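Local coordinates for protein transcriptional regulator (Aquifex aeolicus, PDB 2EH3) that probably binds DNA through a helix-turn-helix domain and regulates transcription, as a member of the TetR/AcrR family, at residues Leu8-Ser11 against Lys12-Phe16. Residues are numbered along the deposited sequence; the frame is centred on the assembly and turned at random.
Sequences LEVS and KELFF
Over one face of the Phe15 ring lies the carbonyl oxygen of Ser11, 3.1 Å from Phe15 CG. Ser11 CB comes up to the ring at Phe15 CE2, 4.1 Å away. Phe15 CG stands beside its own backbone N (chi1 -66°), and this turns the ring back over the preceding turn. The same Ser11 O accepts the helical bond from Phe15 N at 2.8 Å. The other flat group, the Glu9 carboxylate, takes the ammonium of Lys12. Lys12 NZ lies 2.8 Å from Glu9 OE2, on its syn side and 28° out of the carboxylate plane. This is an i to i+3 salt bridge within helix 3-18, the first helix of the TetR-type DNA-binding domain. The two side chains run alongside each other. Lys12 CG passes 3.3 Å from Leu8 O, and a bend at chi3 (-74°) then brings CE and NZ to the Glu9 carboxylate. A methionine in place of Lys12 would probably leave the Glu9 carboxylate without its positive mate and freer to turn. On another side of the helix, Val10 CG1 meets Leu14 CD1 at 4.2 Å, and both side chains touch Arg31 of helix 25-32. Ser11 OG is hydrogen-bonded to Ile7 O, one turn back. Leu8 and Lys12 pack on Ile53 of helix 46-67, and Phe15 meets Tyr20 edge-to-face and Ile93 of helix 88-99.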
loop_
_atom_site.group_PDB
_atom_site.type_symbol
_atom_site.label_atom_id
_atom_site.label_comp_id
_atom_site.label_asym_id
_atom_site.label_seq_id
_atom_site.Cartn_x
_atom_site.Cartn_y
_atom_site.Cartn_z
ATOM N N LEU A 8 -7.254 -23.132 10.263
ATOM C CA LEU A 8 -7.184 -21.944 9.414
ATOM C C LEU A 8 -7.957 -20.772 10.007
ATOM O O LEU A 8 -7.489 -19.625 9.954
ATOM C CB LEU A 8 -7.706 -22.279 8.010
ATOM C CG LEU A 8 -6.694 -23.085 7.200
ATOM C CD1 LEU A 8 -7.385 -23.733 5.992
ATOM C CD2 LEU A 8 -5.568 -22.173 6.757
ATOM N N GLU A 9 -9.135 -21.040 10.568
ATOM C CA GLU A 9 -9.952 -19.969 11.134
ATOM C C GLU A 9 -9.311 -19.338 12.354
ATOM O O GLU A 9 -9.270 -18.102 12.467
ATOM C CB GLU A 9 -11.369 -20.480 11.451
ATOM C CG GLU A 9 -12.175 -20.823 10.188
ATOM C CD GLU A 9 -12.228 -19.651 9.207
ATOM O OE1 GLU A 9 -12.695 -18.558 9.614
ATOM O OE2 GLU A 9 -11.795 -19.817 8.046
ATOM N N VAL A 10 -8.783 -20.178 13.245
ATOM C CA VAL A 10 -8.126 -19.687 14.445
ATOM C C VAL A 10 -6.876 -18.886 14.075
ATOM O O VAL A 10 -6.605 -17.845 14.679
ATOM C CB VAL A 10 -7.738 -20.870 15.374
ATOM C CG1 VAL A 10 -6.785 -20.417 16.463
ATOM C CG2 VAL A 10 -9.011 -21.447 16.021
ATOM N N SER A 11 -6.123 -19.369 13.085
ATOM C CA SER A 11 -4.866 -18.709 12.677
ATOM C C SER A 11 -5.169 -17.351 12.041
ATOM O O SER A 11 -4.455 -16.371 12.275
ATOM C CB SER A 11 -4.065 -19.599 11.703
ATOM O OG SER A 11 -3.749 -20.864 12.279
ATOM N N LYS A 12 -6.219 -17.284 11.242
ATOM C CA LYS A 12 -6.581 -15.995 10.630
ATOM C C LYS A 12 -6.932 -15.014 11.732
ATOM O O LYS A 12 -6.535 -13.843 11.686
ATOM C CB LYS A 12 -7.772 -16.153 9.666
ATOM C CG LYS A 12 -7.386 -16.712 8.320
ATOM C CD LYS A 12 -8.550 -16.687 7.322
ATOM C CE LYS A 12 -9.556 -17.753 7.641
ATOM N NZ LYS A 12 -10.365 -18.103 6.420
ATOM N N GLU A 13 -7.658 -15.489 12.744
ATOM C CA GLU A 13 -8.026 -14.618 13.848
ATOM C C GLU A 13 -6.810 -14.116 14.625
ATOM O O GLU A 13 -6.688 -12.900 14.845
ATOM C CB GLU A 13 -8.972 -15.349 14.815
ATOM C CG GLU A 13 -10.415 -15.394 14.318
ATOM C CD GLU A 13 -10.939 -14.004 13.974
ATOM O OE1 GLU A 13 -10.673 -13.050 14.753
ATOM O OE2 GLU A 13 -11.619 -13.869 12.933
ATOM N N LEU A 14 -5.919 -15.025 15.017
ATOM C CA LEU A 14 -4.745 -14.613 15.778
ATOM C C LEU A 14 -3.793 -13.743 14.956
ATOM O O LEU A 14 -3.274 -12.767 15.469
ATOM C CB LEU A 14 -3.986 -15.823 16.342
ATOM C CG LEU A 14 -4.799 -16.579 17.387
ATOM C CD1 LEU A 14 -3.950 -17.709 17.912
ATOM C CD2 LEU A 14 -5.254 -15.627 18.512
ATOM N N PHE A 15 -3.547 -14.094 13.690
ATOM C CA PHE A 15 -2.651 -13.269 12.868
ATOM C C PHE A 15 -3.242 -11.865 12.689
ATOM O O PHE A 15 -2.506 -10.876 12.668
ATOM C CB PHE A 15 -2.424 -13.888 11.486
ATOM C CG PHE A 15 -1.668 -15.198 11.497
ATOM C CD1 PHE A 15 -0.867 -15.573 12.580
ATOM C CD2 PHE A 15 -1.732 -16.042 10.389
ATOM C CE1 PHE A 15 -0.130 -16.778 12.543
ATOM C CE2 PHE A 15 -0.998 -17.247 10.348
ATOM C CZ PHE A 15 -0.195 -17.607 11.427
ATOM N N PHE A 16 -4.561 -11.773 12.509
ATOM C CA PHE A 16 -5.235 -10.483 12.366
ATOM C C PHE A 16 -5.054 -9.661 13.641
ATOM O O PHE A 16 -4.688 -8.480 13.602
ATOM C CB PHE A 16 -6.734 -10.698 12.095
ATOM C CG PHE A 16 -7.548 -9.432 12.086
ATOM C CD1 PHE A 16 -7.388 -8.497 11.077
ATOM C CD2 PHE A 16 -8.465 -9.175 13.101
ATOM C CE1 PHE A 16 -8.129 -7.317 11.073
ATOM C CE2 PHE A 16 -9.208 -8.009 13.106
ATOM C CZ PHE A 16 -9.042 -7.075 12.090
#